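PDB 4H1X: phosphate-binding protein PstS 2 from Streptococcus pneumoniae, which probably serves as the solute-binding component of the PstSACB ABC transporter, capturing phosphate for import into the cell. Local coordinates for residues G156-V161 with V184-T189. Sequence-based numbering, arbitrary orientation.
Sequences GKLSVV and VTIDIT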
loop_
_atom_site.group_PDB
_atom_site.type_symbol
_atom_site.label_atom_id
_atom_site.label_comp_id
_atom_site.label_asym_id
_atom_site.label_seq_id
_atom_site.Cartn_x
_atom_site.Cartn_y
_atom_site.Cartn_z
ATOM N N GLY A 156 -11.930 -24.996 -10.401
ATOM C CA GLY A 156 -11.867 -25.045 -8.959
ATOM C C GLY A 156 -12.075 -23.675 -8.373
ATOM O O GLY A 156 -12.330 -22.715 -9.101
ATOM N N LYS A 157 -11.965 -23.600 -7.051
ATOM C CA LYS A 157 -12.173 -22.359 -6.313
ATOM C C LYS A 157 -10.938 -22.006 -5.502
ATOM O O LYS A 157 -10.284 -22.886 -4.936
ATOM C CB LYS A 157 -13.408 -22.468 -5.392
ATOM C CG LYS A 157 -13.759 -21.178 -4.627
ATOM C CD LYS A 157 -14.613 -21.437 -3.389
ATOM C CE LYS A 157 -14.081 -20.736 -2.154
ATOM N NZ LYS A 157 -13.119 -21.589 -1.395
ATOM N N LEU A 158 -10.655 -20.701 -5.418
ATOM C CA LEU A 158 -9.575 -20.162 -4.627
ATOM C C LEU A 158 -10.131 -19.171 -3.653
ATOM O O LEU A 158 -11.030 -18.381 -4.006
ATOM C CB LEU A 158 -8.516 -19.465 -5.484
ATOM C CG LEU A 158 -7.503 -20.364 -6.140
ATOM C CD1 LEU A 158 -6.618 -19.553 -7.057
ATOM C CD2 LEU A 158 -6.664 -21.094 -5.092
ATOM N N SER A 159 -9.613 -19.210 -2.426
ATOM C CA SER A 159 -9.990 -18.241 -1.397
ATOM C C SER A 159 -8.759 -17.424 -1.062
ATOM O O SER A 159 -7.727 -17.986 -0.654
ATOM C CB SER A 159 -10.549 -18.938 -0.161
ATOM O OG SER A 159 -10.828 -17.967 0.837
ATOM N N VAL A 160 -8.848 -16.111 -1.266
ATOM C CA VAL A 160 -7.737 -15.179 -1.013
ATOM C C VAL A 160 -8.214 -14.221 0.081
ATOM O O VAL A 160 -9.269 -13.604 -0.066
ATOM C CB VAL A 160 -7.243 -14.455 -2.299
ATOM C CG1 VAL A 160 -6.021 -13.603 -1.973
ATOM C CG2 VAL A 160 -6.899 -15.459 -3.414
ATOM N N VAL A 161 -7.508 -14.170 1.221
ATOM C CA VAL A 161 -7.991 -13.421 2.374
ATOM C C VAL A 161 -6.953 -12.495 2.962
ATOM O O VAL A 161 -5.803 -12.908 3.093
ATOM C CB VAL A 161 -8.428 -14.448 3.473
ATOM C CG1 VAL A 161 -8.845 -13.750 4.771
ATOM C CG2 VAL A 161 -9.537 -15.395 2.962
ATOM N N VAL A 184 -12.548 -21.112 -13.192
ATOM C CA VAL A 184 -11.938 -20.894 -11.877
ATOM C C VAL A 184 -12.682 -19.783 -11.180
ATOM O O VAL A 184 -12.866 -18.723 -11.777
ATOM C CB VAL A 184 -10.420 -20.579 -11.938
ATOM C CG1 VAL A 184 -9.900 -20.070 -10.577
ATOM C CG2 VAL A 184 -9.637 -21.803 -12.365
ATOM N N THR A 185 -13.093 -20.004 -9.921
ATOM C CA THR A 185 -13.735 -18.930 -9.171
ATOM C C THR A 185 -12.750 -18.448 -8.102
ATOM O O THR A 185 -12.070 -19.258 -7.479
ATOM C CB THR A 185 -15.093 -19.337 -8.596
ATOM O OG1 THR A 185 -14.941 -20.483 -7.780
ATOM C CG2 THR A 185 -16.120 -19.621 -9.668
ATOM N N ILE A 186 -12.637 -17.142 -7.930
ATOM C CA ILE A 186 -11.711 -16.602 -6.924
ATOM C C ILE A 186 -12.517 -15.698 -5.996
ATOM O O ILE A 186 -13.065 -14.707 -6.460
ATOM C CB ILE A 186 -10.476 -15.868 -7.549
ATOM C CG1 ILE A 186 -9.600 -16.833 -8.430
ATOM C CG2 ILE A 186 -9.631 -15.238 -6.424
ATOM C CD1 ILE A 186 -8.469 -16.147 -9.285
ATOM N N ASP A 187 -12.596 -16.048 -4.706
ATOM C CA ASP A 187 -13.244 -15.252 -3.668
ATOM C C ASP A 187 -12.162 -14.446 -2.952
ATOM O O ASP A 187 -11.129 -15.011 -2.548
ATOM C CB ASP A 187 -13.959 -16.142 -2.639
ATOM C CG ASP A 187 -15.238 -16.854 -3.054
ATOM O OD1 ASP A 187 -15.630 -16.739 -4.231
ATOM O OD2 ASP A 187 -15.843 -17.523 -2.197
ATOM N N ILE A 188 -12.372 -13.149 -2.808
ATOM C CA ILE A 188 -11.384 -12.332 -2.132
ATOM C C ILE A 188 -12.048 -11.746 -0.899
ATOM O O ILE A 188 -13.009 -10.981 -1.036
ATOM C CB ILE A 188 -10.825 -11.243 -3.078
ATOM C CG1 ILE A 188 -10.137 -11.888 -4.313
ATOM C CG2 ILE A 188 -9.887 -10.306 -2.294
ATOM C CD1 ILE A 188 -9.926 -10.996 -5.514
ATOM N N THR A 189 -11.521 -12.068 0.282
ATOM C CA THR A 189 -12.074 -11.573 1.529
ATOM C C THR A 189 -11.163 -10.519 2.106
ATOM O O THR A 189 -9.984 -10.798 2.368
ATOM C CB THR A 189 -12.288 -12.727 2.511
ATOM O OG1 THR A 189 -13.201 -13.661 1.940
ATOM C CG2 THR A 189 -12.810 -12.246 3.866
HETATM O O HOH W 1 -12.321 -15.743 0.457
#
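D187, V160 and L158 lose the most surface where strands 156-161 and 184-189 pair in parallel, the axes of these short segments at 18° to each other. D187 is gripped by both its backbone groups: its N donates to L158 O (2.9 Å), and its O accepts from V160 N at 2.8 Å, with an N-H...O angle of 169°. This alternation continues outward: T185 N donates to G156 O, T185 O accepts from L158 N, and T189 N meets V160 O at 2.7 Å, so each strand is held at every second residue.

The D187 carboxylate, with CG beside its own backbone N (chi1 -72°), points OD2 toward K157. K157 was modelled in two conformers; in the one described, CE lies 3.7 Å from D187 OD2 and NZ 5.0 Å from it, too far for a salt bridge, so this approach is doubtful. On the same face a water joins S159 OG and T189 OG1, each at 2.7 Å.

The other face is apolar. The side chains of V160 and I186 lie side by side and point the same way, their CG2 methyls 4.1 Å apart, while L158 meets I186 through its CB, against CG1.

Helix 164-180 connects the two strands in a beta-alpha-beta unit and packs on this apolar face, with M170 against V160 and I188; helix 116-126 brings F121 into contact with L158 and I186. Strand 207-210 pairs with the other edge of strand 155-162.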